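Local structure of iota-carrageenase (Alteromonas sp., 1H80) at residues Asp152-Phe157 with Asn186-Tyr191; His208-Ile213 with Cys242-Ala247; Phe120-Lys125 with Ser146-Asp151. The protein hydrolyses the 1,4-beta-D-linkages of iota-carrageenans, sulfated galactans of red algal cell walls, as an endo-acting glycoside hydrolase that inverts the anomeric configuration. All coordinates share one frame; numbering follows the deposited sequence. Where two conformers were deposited one is given.

Interaction 1. Residues Asp152-Phe157 with Asn186-Tyr191. With NA (sodium ion), chain H.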
ATOM      1  N   ASP A 152       0.771  11.101  -8.034  1.00 16.79           N
ATOM      2  CA  ASP A 152      -0.610  10.648  -8.063  1.00 17.58           C
ATOM      3  C   ASP A 152      -1.552  11.842  -8.136  1.00 18.34           C
ATOM      4  O   ASP A 152      -1.129  12.997  -8.036  1.00 17.74           O
ATOM      5  CB  ASP A 152      -0.900   9.843  -6.794  1.00 17.92           C
ATOM      6  CG  ASP A 152      -2.025   8.843  -6.967  1.00 18.60           C
ATOM      7  OD1 ASP A 152      -2.815   8.960  -7.928  1.00 18.56           O
ATOM      8  OD2 ASP A 152      -2.120   7.933  -6.117  1.00 20.06           O
ATOM      9  N   ASN A 153      -2.831  11.547  -8.327  1.00 19.05           N
ATOM     10  CA  ASN A 153      -3.863  12.570  -8.380  1.00 19.96           C
ATOM     11  C   ASN A 153      -5.064  11.963  -7.676  1.00 19.26           C
ATOM     12  O   ASN A 153      -6.178  11.942  -8.199  1.00 19.26           O
ATOM     13  CB  ASN A 153      -4.201  12.921  -9.829  1.00 22.54           C
ATOM     14  CG  ASN A 153      -5.187  14.062  -9.928  1.00 24.71           C
ATOM     15  OD1 ASN A 153      -5.083  15.049  -9.198  1.00 27.65           O
ATOM     16  ND2 ASN A 153      -6.145  13.942 -10.837  1.00 26.72           N
ATOM     17  N   LYS A 154      -4.806  11.455  -6.476  1.00 18.26           N
ATOM     18  CA  LYS A 154      -5.819  10.814  -5.656  1.00 18.63           C
ATOM     19  C   LYS A 154      -6.614   9.777  -6.436  1.00 18.22           C
ATOM     20  O   LYS A 154      -7.842   9.742  -6.383  1.00 18.30           O
ATOM     21  CB  LYS A 154      -6.757  11.860  -5.046  1.00 18.76           C
ATOM     22  CG  LYS A 154      -6.070  12.771  -4.041  1.00 19.91           C
ATOM     23  CD  LYS A 154      -7.091  13.512  -3.190  1.00 20.33           C
ATOM     24  CE  LYS A 154      -6.421  14.440  -2.190  1.00 21.03           C
ATOM     25  NZ  LYS A 154      -5.714  15.559  -2.875  1.00 20.76           N
ATOM     26  N   THR A 155      -5.901   8.926  -7.166  1.00 17.10           N
ATOM     27  CA  THR A 155      -6.552   7.876  -7.933  1.00 16.63           C
ATOM     28  C   THR A 155      -6.955   6.732  -7.013  1.00 16.51           C
ATOM     29  O   THR A 155      -6.455   6.610  -5.892  1.00 15.76           O
ATOM     30  CB  THR A 155      -5.616   7.289  -9.005  1.00 16.90           C
ATOM     31  OG1 THR A 155      -4.458   6.732  -8.368  1.00 15.63           O
ATOM     32  CG2 THR A 155      -5.193   8.356  -9.992  1.00 17.02           C
ATOM     33  N   ILE A 156      -7.870   5.900  -7.495  1.00 16.02           N
ATOM     34  CA  ILE A 156      -8.307   4.734  -6.746  1.00 16.66           C
ATOM     35  C   ILE A 156      -7.168   3.725  -6.876  1.00 16.02           C
ATOM     36  O   ILE A 156      -6.387   3.797  -7.830  1.00 16.09           O
ATOM     37  CB  ILE A 156      -9.589   4.130  -7.363  1.00 17.86           C
ATOM     38  CG1 ILE A 156     -10.705   5.178  -7.379  1.00 19.33           C
ATOM     39  CG2 ILE A 156     -10.008   2.890  -6.592  1.00 18.18           C
ATOM     40  CD1 ILE A 156     -11.070   5.729  -6.009  1.00 20.40           C
ATOM     41  N   PHE A 157      -7.070   2.810  -5.913  1.00 15.65           N
ATOM     42  CA  PHE A 157      -6.049   1.759  -5.890  1.00 14.76           C
ATOM     43  C   PHE A 157      -4.675   2.193  -5.417  1.00 13.62           C
ATOM     44  O   PHE A 157      -4.193   3.273  -5.762  1.00 13.57           O
ATOM     45  CB  PHE A 157      -5.884   1.123  -7.276  1.00 16.60           C
ATOM     46  CG  PHE A 157      -7.109   0.418  -7.764  1.00 17.74           C
ATOM     47  CD1 PHE A 157      -7.526  -0.766  -7.171  1.00 19.23           C
ATOM     48  CD2 PHE A 157      -7.867   0.959  -8.791  1.00 19.17           C
ATOM     49  CE1 PHE A 157      -8.689  -1.404  -7.594  1.00 20.74           C
ATOM     50  CE2 PHE A 157      -9.032   0.332  -9.223  1.00 19.87           C
ATOM     51  CZ  PHE A 157      -9.444  -0.852  -8.623  1.00 20.26           C
ATOM     52  N   ASN A 186       0.587  12.925  -3.316  1.00 15.76           N
ATOM     53  CA  ASN A 186      -0.852  13.129  -3.418  1.00 16.27           C
ATOM     54  C   ASN A 186      -1.702  11.873  -3.604  1.00 15.85           C
ATOM     55  O   ASN A 186      -2.466  11.757  -4.562  1.00 15.55           O
ATOM     56  CB  ASN A 186      -1.131  14.133  -4.544  1.00 17.47           C
ATOM     57  CG  ASN A 186      -2.532  14.706  -4.475  1.00 18.28           C
ATOM     58  OD1 ASN A 186      -3.109  14.821  -3.395  1.00 19.87           O
ATOM     59  ND2 ASN A 186      -3.080  15.083  -5.627  1.00 20.35           N
ATOM     60  N   ALA A 187      -1.580  10.940  -2.667  1.00 15.27           N
ATOM     61  CA  ALA A 187      -2.356   9.706  -2.712  1.00 15.51           C
ATOM     62  C   ALA A 187      -3.718   9.921  -2.054  1.00 15.94           C
ATOM     63  O   ALA A 187      -3.867  10.782  -1.181  1.00 16.34           O
ATOM     64  CB  ALA A 187      -1.609   8.595  -1.985  1.00 15.36           C
ATOM     65  N   LEU A 188      -4.706   9.143  -2.480  1.00 15.94           N
ATOM     66  CA  LEU A 188      -6.046   9.220  -1.907  1.00 15.83           C
ATOM     67  C   LEU A 188      -5.984   8.511  -0.555  1.00 15.99           C
ATOM     68  O   LEU A 188      -5.303   7.494  -0.414  1.00 15.31           O
ATOM     69  CB  LEU A 188      -7.048   8.525  -2.829  1.00 16.79           C
ATOM     70  CG  LEU A 188      -8.519   8.505  -2.417  1.00 17.98           C
ATOM     71  CD1 LEU A 188      -9.041   9.923  -2.217  1.00 18.24           C
ATOM     72  CD2 LEU A 188      -9.313   7.788  -3.497  1.00 17.64           C
ATOM     73  N   PHE A 189      -6.703   9.033   0.432  1.00 15.07           N
ATOM     74  CA  PHE A 189      -6.673   8.464   1.776  1.00 15.07           C
ATOM     75  C   PHE A 189      -6.917   6.963   1.885  1.00 14.76           C
ATOM     76  O   PHE A 189      -6.314   6.299   2.724  1.00 15.53           O
ATOM     77  CB  PHE A 189      -7.674   9.188   2.689  1.00 15.31           C
ATOM     78  CG  PHE A 189      -9.113   8.955   2.325  1.00 15.69           C
ATOM     79  CD1 PHE A 189      -9.728   9.714   1.331  1.00 16.15           C
ATOM     80  CD2 PHE A 189      -9.854   7.969   2.971  1.00 15.98           C
ATOM     81  CE1 PHE A 189     -11.060   9.494   0.989  1.00 16.63           C
ATOM     82  CE2 PHE A 189     -11.191   7.742   2.635  1.00 17.09           C
ATOM     83  CZ  PHE A 189     -11.793   8.507   1.641  1.00 16.48           C
ATOM     84  N   GLY A 190      -7.800   6.434   1.046  1.00 15.15           N
ATOM     85  CA  GLY A 190      -8.118   5.019   1.111  1.00 14.48           C
ATOM     86  C   GLY A 190      -7.089   4.109   0.478  1.00 14.06           C
ATOM     87  O   GLY A 190      -7.237   2.886   0.503  1.00 14.12           O
ATOM     88  N   TYR A 191      -6.039   4.694  -0.076  1.00 13.52           N
ATOM     89  CA  TYR A 191      -5.029   3.887  -0.727  1.00 13.98           C
ATOM     90  C   TYR A 191      -3.616   4.247  -0.317  1.00 14.19           C
ATOM     91  O   TYR A 191      -3.324   4.324   0.870  1.00 13.65           O
ATOM     92  CB  TYR A 191      -5.237   3.966  -2.237  1.00 14.21           C
ATOM     93  CG  TYR A 191      -6.628   3.497  -2.602  1.00 15.36           C
ATOM     94  CD1 TYR A 191      -6.918   2.139  -2.685  1.00 16.40           C
ATOM     95  CD2 TYR A 191      -7.673   4.406  -2.763  1.00 16.18           C
ATOM     96  CE1 TYR A 191      -8.216   1.690  -2.913  1.00 17.81           C
ATOM     97  CE2 TYR A 191      -8.980   3.967  -2.995  1.00 16.82           C
ATOM     98  CZ  TYR A 191      -9.239   2.607  -3.066  1.00 17.61           C
ATOM     99  OH  TYR A 191     -10.521   2.152  -3.282  1.00 19.40           O
TER
HETATM  100 NA    NA H1497      -4.115   4.424  -7.755  1.00 16.56          NA
HETATM  101  O   HOH W   1      -4.216   7.459  -4.651  1.00 17.28           O
HETATM  102  O   HOH W   2      -1.746  15.671  -7.920  1.00 30.14           O
HETATM  103  O   HOH W   3      -1.872   5.253  -7.323  1.00 16.48           O

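Interaction 2. Residues His208-Ile213 with Cys242-Ala247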
ATOM      1  N   HIS A 208       7.833   5.929   0.763  1.00 13.01           N
ATOM      2  CA  HIS A 208       7.228   7.105   1.368  1.00 14.17           C
ATOM      3  C   HIS A 208       5.976   7.476   0.589  1.00 13.88           C
ATOM      4  O   HIS A 208       6.014   7.605  -0.632  1.00 14.45           O
ATOM      5  CB  HIS A 208       8.238   8.256   1.334  1.00 15.33           C
ATOM      6  CG  HIS A 208       7.732   9.541   1.914  1.00 17.68           C
ATOM      7  ND1 HIS A 208       8.488  10.693   1.926  1.00 19.74           N
ATOM      8  CD2 HIS A 208       6.555   9.857   2.507  1.00 19.60           C
ATOM      9  CE1 HIS A 208       7.799  11.665   2.498  1.00 20.23           C
ATOM     10  NE2 HIS A 208       6.623  11.184   2.859  1.00 20.13           N
ATOM     11  N   SER A 209       4.863   7.618   1.295  1.00 13.99           N
ATOM     12  CA  SER A 209       3.621   8.003   0.647  1.00 14.54           C
ATOM     13  C   SER A 209       3.064   9.251   1.305  1.00 15.07           C
ATOM     14  O   SER A 209       3.021   9.347   2.530  1.00 15.41           O
ATOM     15  CB  SER A 209       2.582   6.879   0.732  1.00 15.73           C
ATOM     16  OG  SER A 209       1.363   7.288   0.132  1.00 17.85           O
ATOM     17  N   GLU A 210       2.671  10.214   0.478  1.00 14.65           N
ATOM     18  CA  GLU A 210       2.063  11.444   0.956  1.00 14.98           C
ATOM     19  C   GLU A 210       0.575  11.186   0.765  1.00 14.65           C
ATOM     20  O   GLU A 210       0.088  11.151  -0.365  1.00 14.92           O
ATOM     21  CB  GLU A 210       2.500  12.631   0.105  1.00 15.55           C
ATOM     22  CG  GLU A 210       1.799  13.926   0.484  1.00 19.25           C
ATOM     23  CD  GLU A 210       2.110  15.053  -0.475  1.00 21.81           C
ATOM     24  OE1 GLU A 210       1.759  14.937  -1.670  1.00 21.91           O
ATOM     25  OE2 GLU A 210       2.707  16.057  -0.030  1.00 24.09           O
ATOM     26  N   GLY A 211      -0.138  10.993   1.868  1.00 14.51           N
ATOM     27  CA  GLY A 211      -1.555  10.690   1.791  1.00 15.59           C
ATOM     28  C   GLY A 211      -1.729   9.182   1.898  1.00 15.07           C
ATOM     29  O   GLY A 211      -0.821   8.423   1.546  1.00 16.37           O
ATOM     30  N   GLY A 212      -2.880   8.742   2.395  1.00 15.49           N
ATOM     31  CA  GLY A 212      -3.127   7.315   2.520  1.00 14.20           C
ATOM     32  C   GLY A 212      -2.144   6.596   3.428  1.00 13.27           C
ATOM     33  O   GLY A 212      -1.730   7.125   4.456  1.00 13.42           O
ATOM     34  N   ILE A 213      -1.767   5.381   3.043  1.00 13.53           N
ATOM     35  CA  ILE A 213      -0.837   4.576   3.827  1.00 12.77           C
ATOM     36  C   ILE A 213       0.289   4.071   2.929  1.00 12.73           C
ATOM     37  O   ILE A 213       0.041   3.593   1.820  1.00 13.59           O
ATOM     38  CB  ILE A 213      -1.570   3.389   4.468  1.00 12.93           C
ATOM     39  CG1 ILE A 213      -2.608   3.928   5.452  1.00 12.35           C
ATOM     40  CG2 ILE A 213      -0.586   2.462   5.177  1.00 12.07           C
ATOM     41  CD1 ILE A 213      -3.466   2.877   6.052  1.00 14.57           C
ATOM     42  N   CYS A 242       5.411   8.155   6.118  1.00 14.27           N
ATOM     43  CA  CYS A 242       4.118   8.724   5.775  1.00 14.87           C
ATOM     44  C   CYS A 242       4.177  10.243   5.978  1.00 14.66           C
ATOM     45  O   CYS A 242       4.916  10.735   6.827  1.00 13.56           O
ATOM     46  CB  CYS A 242       3.006   8.138   6.670  1.00 16.40           C
ATOM     47  SG  CYS A 242       1.520   9.195   6.604  0.50 17.92           S
ATOM     48  N   SER A 243       3.422  10.980   5.171  1.00 14.13           N
ATOM     49  CA  SER A 243       3.340  12.431   5.306  1.00 14.85           C
ATOM     50  C   SER A 243       1.929  12.828   4.896  1.00 14.90           C
ATOM     51  O   SER A 243       1.429  12.391   3.860  1.00 14.71           O
ATOM     52  CB  SER A 243       4.382  13.142   4.429  1.00 15.51           C
ATOM     53  OG  SER A 243       4.196  12.873   3.054  0.50 15.37           O
ATOM     54  N   LYS A 244       1.280  13.632   5.733  1.00 14.70           N
ATOM     55  CA  LYS A 244      -0.084  14.083   5.470  1.00 15.44           C
ATOM     56  C   LYS A 244      -1.022  12.934   5.119  1.00 15.30           C
ATOM     57  O   LYS A 244      -1.876  13.061   4.241  1.00 16.44           O
ATOM     58  CB  LYS A 244      -0.084  15.116   4.340  1.00 16.32           C
ATOM     59  CG  LYS A 244       0.786  16.326   4.627  1.00 18.81           C
ATOM     60  CD  LYS A 244       0.716  17.329   3.484  1.00 20.73           C
ATOM     61  CE  LYS A 244       1.589  18.541   3.760  1.00 22.95           C
ATOM     62  NZ  LYS A 244       1.533  19.531   2.647  1.00 25.83           N
ATOM     63  N   GLY A 245      -0.871  11.813   5.815  1.00 14.73           N
ATOM     64  CA  GLY A 245      -1.719  10.671   5.535  1.00 14.09           C
ATOM     65  C   GLY A 245      -2.275  10.004   6.775  1.00 13.71           C
ATOM     66  O   GLY A 245      -2.336  10.603   7.848  1.00 14.14           O
ATOM     67  N   LEU A 246      -2.682   8.751   6.617  1.00 13.68           N
ATOM     68  CA  LEU A 246      -3.242   7.974   7.715  1.00 14.04           C
ATOM     69  C   LEU A 246      -2.156   7.359   8.583  1.00 13.58           C
ATOM     70  O   LEU A 246      -2.159   7.519   9.802  1.00 14.54           O
ATOM     71  CB  LEU A 246      -4.137   6.858   7.170  1.00 15.60           C
ATOM     72  CG  LEU A 246      -5.433   7.253   6.463  1.00 16.62           C
ATOM     73  CD1 LEU A 246      -6.094   6.003   5.894  1.00 18.61           C
ATOM     74  CD2 LEU A 246      -6.366   7.947   7.443  1.00 17.52           C
ATOM     75  N   ALA A 247      -1.230   6.646   7.947  1.00 14.12           N
ATOM     76  CA  ALA A 247      -0.146   5.989   8.663  1.00 13.30           C
ATOM     77  C   ALA A 247       0.918   5.528   7.685  1.00 13.25           C
ATOM     78  O   ALA A 247       0.663   5.411   6.490  1.00 13.40           O
ATOM     79  CB  ALA A 247      -0.683   4.789   9.425  1.00 14.59           C
TER
HETATM   80  O   HOH W   4       4.132  15.737   2.202  1.00 41.50           O

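Interaction 3. Residues Phe120-Lys125 with Ser146-Asp151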
ATOM      1  N   PHE A 120      13.028   7.957 -11.742  1.00 12.21           N
ATOM      2  CA  PHE A 120      12.222   8.610 -12.756  1.00 12.26           C
ATOM      3  C   PHE A 120      10.852   8.946 -12.213  1.00 12.78           C
ATOM      4  O   PHE A 120      10.569   8.750 -11.034  1.00 12.64           O
ATOM      5  CB  PHE A 120      12.079   7.720 -13.990  1.00 12.66           C
ATOM      6  CG  PHE A 120      11.470   6.379 -13.707  1.00 13.34           C
ATOM      7  CD1 PHE A 120      12.238   5.347 -13.179  1.00 13.19           C
ATOM      8  CD2 PHE A 120      10.123   6.145 -13.968  1.00 13.74           C
ATOM      9  CE1 PHE A 120      11.676   4.101 -12.915  1.00 12.99           C
ATOM     10  CE2 PHE A 120       9.554   4.906 -13.708  1.00 14.60           C
ATOM     11  CZ  PHE A 120      10.329   3.880 -13.180  1.00 14.64           C
ATOM     12  N   LEU A 121       9.994   9.435 -13.094  1.00 12.47           N
ATOM     13  CA  LEU A 121       8.664   9.833 -12.690  1.00 13.05           C
ATOM     14  C   LEU A 121       7.537   9.088 -13.385  1.00 13.07           C
ATOM     15  O   LEU A 121       7.567   8.881 -14.598  1.00 13.48           O
ATOM     16  CB  LEU A 121       8.489  11.329 -12.954  1.00 13.69           C
ATOM     17  CG  LEU A 121       7.125  11.932 -12.627  1.00 14.46           C
ATOM     18  CD1 LEU A 121       6.957  11.999 -11.123  1.00 15.81           C
ATOM     19  CD2 LEU A 121       7.017  13.321 -13.232  1.00 15.78           C
ATOM     20  N   VAL A 122       6.563   8.657 -12.592  1.00 13.40           N
ATOM     21  CA  VAL A 122       5.354   8.031 -13.116  1.00 13.42           C
ATOM     22  C   VAL A 122       4.366   9.150 -12.820  1.00 14.29           C
ATOM     23  O   VAL A 122       4.164   9.510 -11.661  1.00 14.43           O
ATOM     24  CB  VAL A 122       4.954   6.767 -12.343  1.00 13.56           C
ATOM     25  CG1 VAL A 122       3.551   6.339 -12.752  1.00 14.71           C
ATOM     26  CG2 VAL A 122       5.941   5.653 -12.639  1.00 13.86           C
ATOM     27  N   ASP A 123       3.766   9.710 -13.863  1.00 14.38           N
ATOM     28  CA  ASP A 123       2.865  10.846 -13.698  1.00 15.69           C
ATOM     29  C   ASP A 123       1.398  10.557 -14.014  1.00 15.96           C
ATOM     30  O   ASP A 123       1.053  10.206 -15.143  1.00 15.61           O
ATOM     31  CB  ASP A 123       3.382  11.989 -14.578  1.00 16.83           C
ATOM     32  CG  ASP A 123       2.690  13.306 -14.312  1.00 19.31           C
ATOM     33  OD1 ASP A 123       1.955  13.418 -13.312  1.00 20.86           O
ATOM     34  OD2 ASP A 123       2.904  14.244 -15.111  0.75 20.62           O
ATOM     35  N   PHE A 124       0.542  10.710 -13.005  1.00 16.69           N
ATOM     36  CA  PHE A 124      -0.896  10.492 -13.163  1.00 18.56           C
ATOM     37  C   PHE A 124      -1.640  11.824 -13.148  1.00 20.40           C
ATOM     38  O   PHE A 124      -2.861  11.852 -13.304  1.00 21.41           O
ATOM     39  CB  PHE A 124      -1.472   9.650 -12.014  1.00 18.22           C
ATOM     40  CG  PHE A 124      -1.059   8.206 -12.021  1.00 18.94           C
ATOM     41  CD1 PHE A 124      -0.402   7.645 -13.110  1.00 19.00           C
ATOM     42  CD2 PHE A 124      -1.367   7.392 -10.933  1.00 19.12           C
ATOM     43  CE1 PHE A 124      -0.064   6.295 -13.116  1.00 19.81           C
ATOM     44  CE2 PHE A 124      -1.033   6.041 -10.929  1.00 19.53           C
ATOM     45  CZ  PHE A 124      -0.380   5.492 -12.023  1.00 19.87           C
ATOM     46  N   LYS A 125      -0.912  12.918 -12.957  1.00 21.91           N
ATOM     47  CA  LYS A 125      -1.529  14.242 -12.869  1.00 23.70           C
ATOM     48  C   LYS A 125      -2.428  14.677 -14.023  1.00 25.00           C
ATOM     49  O   LYS A 125      -3.424  15.366 -13.798  1.00 26.12           O
ATOM     50  CB  LYS A 125      -0.457  15.312 -12.633  1.00 23.69           C
ATOM     51  CG  LYS A 125       0.301  15.137 -11.320  1.00 24.12           C
ATOM     52  CD  LYS A 125       1.091  16.386 -10.938  1.00 24.69           C
ATOM     53  CE  LYS A 125       2.102  16.785 -12.004  1.00 24.97           C
ATOM     54  NZ  LYS A 125       3.119  15.726 -12.251  1.00 24.14           N
ATOM     55  N   SER A 146      12.193  -0.904  -8.153  1.00 11.20           N
ATOM     56  CA  SER A 146      12.924   0.127  -7.428  1.00 12.42           C
ATOM     57  C   SER A 146      13.108   1.489  -8.063  1.00 12.30           C
ATOM     58  O   SER A 146      13.137   1.607  -9.279  1.00 12.09           O
ATOM     59  CB  SER A 146      14.329  -0.448  -7.166  1.00 13.98           C
ATOM     60  OG  SER A 146      15.269   0.496  -6.687  1.00 19.30           O
ATOM     61  N   ASN A 147      13.238   2.501  -7.209  1.00 12.10           N
ATOM     62  CA  ASN A 147      13.582   3.851  -7.621  1.00 11.23           C
ATOM     63  C   ASN A 147      12.794   4.733  -8.586  1.00 11.36           C
ATOM     64  O   ASN A 147      13.235   4.986  -9.715  1.00 11.70           O
ATOM     65  CB  ASN A 147      15.014   3.769  -8.115  1.00 11.82           C
ATOM     66  CG  ASN A 147      15.760   5.067  -7.983  1.00 12.33           C
ATOM     67  OD1 ASN A 147      15.407   5.929  -7.180  1.00 13.15           O
ATOM     68  ND2 ASN A 147      16.840   5.198  -8.752  1.00 12.51           N
ATOM     69  N   PHE A 148      11.663   5.245  -8.124  1.00 11.54           N
ATOM     70  CA  PHE A 148      10.882   6.163  -8.924  1.00 11.64           C
ATOM     71  C   PHE A 148       9.899   6.890  -8.039  1.00 12.34           C
ATOM     72  O   PHE A 148       9.671   6.515  -6.884  1.00 11.71           O
ATOM     73  CB  PHE A 148      10.189   5.441 -10.085  1.00 12.57           C
ATOM     74  CG  PHE A 148       9.337   4.279  -9.675  1.00 11.94           C
ATOM     75  CD1 PHE A 148       7.992   4.461  -9.374  1.00 13.54           C
ATOM     76  CD2 PHE A 148       9.866   2.992  -9.634  1.00 13.72           C
ATOM     77  CE1 PHE A 148       7.183   3.376  -9.044  1.00 13.72           C
ATOM     78  CE2 PHE A 148       9.066   1.898  -9.303  1.00 13.48           C
ATOM     79  CZ  PHE A 148       7.720   2.090  -9.009  1.00 14.11           C
ATOM     80  N   THR A 149       9.373   7.977  -8.579  1.00 12.53           N
ATOM     81  CA  THR A 149       8.413   8.799  -7.873  1.00 13.10           C
ATOM     82  C   THR A 149       7.103   8.683  -8.626  1.00 13.18           C
ATOM     83  O   THR A 149       7.087   8.604  -9.854  1.00 12.61           O
ATOM     84  CB  THR A 149       8.858  10.275  -7.856  1.00 14.66           C
ATOM     85  OG1 THR A 149      10.081  10.395  -7.118  1.00 16.61           O
ATOM     86  CG2 THR A 149       7.791  11.153  -7.216  1.00 15.78           C
ATOM     87  N   ILE A 150       6.010   8.648  -7.879  1.00 12.83           N
ATOM     88  CA  ILE A 150       4.695   8.552  -8.476  1.00 14.01           C
ATOM     89  C   ILE A 150       3.933   9.817  -8.129  1.00 13.98           C
ATOM     90  O   ILE A 150       3.640  10.065  -6.961  1.00 14.21           O
ATOM     91  CB  ILE A 150       3.913   7.351  -7.914  1.00 13.92           C
ATOM     92  CG1 ILE A 150       4.708   6.063  -8.137  1.00 14.69           C
ATOM     93  CG2 ILE A 150       2.541   7.270  -8.575  1.00 15.15           C
ATOM     94  CD1 ILE A 150       4.171   4.877  -7.366  1.00 16.04           C
ATOM     95  N   ASP A 151       3.650  10.635  -9.138  1.00 15.04           N
ATOM     96  CA  ASP A 151       2.875  11.851  -8.931  1.00 16.14           C
ATOM     97  C   ASP A 151       1.428  11.433  -9.138  1.00 16.15           C
ATOM     98  O   ASP A 151       0.926  11.391 -10.262  1.00 16.51           O
ATOM     99  CB  ASP A 151       3.263  12.927  -9.946  1.00 17.37           C
ATOM    100  CG  ASP A 151       4.322  13.874  -9.419  1.00 19.56           C
ATOM    101  OD1 ASP A 151       4.953  13.566  -8.384  1.00 20.53           O
ATOM    102  OD2 ASP A 151       4.528  14.929 -10.049  1.00 21.71           O
TER
HETATM  103  O   HOH W   5      12.131   9.939  -8.959  1.00 24.22           O

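Interaction 1. Residues Asp152-Phe157 with Asn186-Tyr191
The side-chain oxygen of Asn186 is gripped by two donors: Lys154 NZ donates to OD1 at 2.8 Å, and NH1 of Arg464, the C-terminal residue, donates to the same atom. The lysine arrives in the carbonyl plane, on a lone pair of OD1. Its chain crosses the Asn186 side chain at about a right angle and bends only at its last torsion (chi4 67°), which turns NZ to the amide and also to Trp462 O; the Trp462 ring adds a cation-pi contact. The two backbones are tied as well, with Lys154 N donating to Asn186 O at 3.0 Å. A water bridges Asp152 O and Asn186 ND2, and a second water accepts from Leu188 N at 2.8 Å while lying close to Asp152 OD2 and Thr155 O.

Both segments are loops that follow parallel strands in adjacent coils of the beta-helix, and the first is folded by an Asx motif. Asp152 OD1 takes Thr155 OG1 on its syn lone pair at 2.8 Å, and accepts from Asn153 N and Thr155 N besides. Thr155 OG1 lies between its own backbone N and carbonyl carbon (chi1 60°), from where it also binds the sodium ion at 2.4 Å. Ile156 O, Phe157 O, Leu132 O and a water complete the ligands seen.

Further along, the Tyr191 ring covers main chain: Phe157 N sits 3.2 Å above its plane, over its centre, and Ile156 CA lies over the same face. The apolar part belongs to the Ile156 side chain. Its CG2 reaches the phenol end, 3.6 Å from Tyr191 CZ, while Ile156 CD1 runs alongside Leu188, 3.7 Å from its CD2. The type I turn from Leu188 to Tyr191 brings both of these side chains against Ile156.

Interaction 2. Residues His208-Ile213 with Cys242-Ala247
Ser209 and Glu210 pair with Cys242 and Ser243 as parallel neighbours in successive coils of the beta-helix, and backbone hydrogen bonds carry most of the contact. Ser243 N donates to Ser209 O, and Gly211 N returns the bond to Ser243 O at 2.9 Å. Past the strand ends the register slips by one residue before Ile213 pairs with Ala247, and here Leu246 N reaches Gly212 O at 2.9 Å. Weaker CA-H...O contacts fill the gaps between these bonds; one of them joins Ile213 CA to Ala247 O at 3.2 Å. In the turn the chains close to 3.7 Å between Gly211 CA and Gly245 CA, an approach of main chain to main chain between two glycines.

Polar side chains meet on the face of Glu210 and Ser243. In the conformer described, Ser243 OG lies near the plane of the His208 ring, at its edge, 3.0 Å from NE2; Ser243 has a second conformer, so this bond may not be permanent. His208 extends with CG opposite its backbone N (chi1 179°), which carries NE2 across to the serine. A water joins Ser243 OG to Glu210 OE2, and Glu210 OE1 accepts from Asn186 N in the preceding coil. On the opposite face, Ser209 OG donates to Gly211 O at 2.8 Å and ties strand to turn; Cys242, facing the same way as Ser209, is joined by a disulfide to Cys271.

Apolar contact is left to Ile213, whose CG1 touches Leu246 CB at 3.7 Å.

Lys244 NZ stands 4.5 Å from Glu210 OE2, too far for a salt bridge, so any stabilisation of the carboxylate by this charge is probably modest and the coils rely chiefly on their main chains.

Interaction 3. Residues Phe120-Lys125 with Ser146-Asp151
Phe120 O accepts from Thr149 N, Thr149 O from Val122 N, Val122 O from Asp151 N and Asp151 O from Phe124 N, all at 2.8 to 2.9 Å between the named O and N atoms: the parallel pairing of neighbouring coils in a beta-helix. The axes of the short strand segments are turned 33° from each other while the spacing stays even.

The buried face carries Phe120, Val122, Phe148 and Ile150. Phe148 CB sits over the centre of the Phe120 ring, 3.4 Å above its plane, whereas the two rings are slid apart and barely overlap. Val122 CG2 lies 4.0 Å from Phe148 CD1 on that face.

On the face of Asp123 and Asp151, Lys125 curls over the strand end. From CB, which makes no close contact with the other strand, the chain first touches at CG, 3.9 Å from Asp151 O and as near to Asp151 CB. CD and CE then run beside Asp151 OD2. Bends at chi3 (-58°) and chi4 curl the chain back to NZ, which forms a salt bridge to Asp151 OD2 on its anti lone pair at 2.7 Å. A second salt bridge joins the same ammonium to Asp123 OD1, so it probably offsets the mutual repulsion of two nearby carboxylates; Asp151 OD1 is bonded by Asn185 ND2. Asp123 OD1 also closes an Asx turn, with Lys125 N on one face of its carboxylate plane and Lys125 NZ on the opposite one.

In the fold
The three contacts sample one principle, the stacking of beta-helix coils, along a single stack of parallel strands and the turns that follow them. Interaction 3 joins strands and interaction 2 strand ends with the turns after them, both largely buried; interaction 1 joins two loops and is only partly buried. Strand 143-151 of interaction 3 runs directly into segment 152-157, and Phe124 packs on Asp152 and Thr155. Segment 186-191 in turn bonds to Glu210, so interactions 1 and 2 touch, whereas 2 and 3 stay about 7 Å apart at their nearest atoms. Where the strands end, regular main-chain bonding gives way to a lysine-carboxylate salt-bridge network in interaction 3, glycine turns in interaction 2, and sodium, water and side-chain bonds in interaction 1.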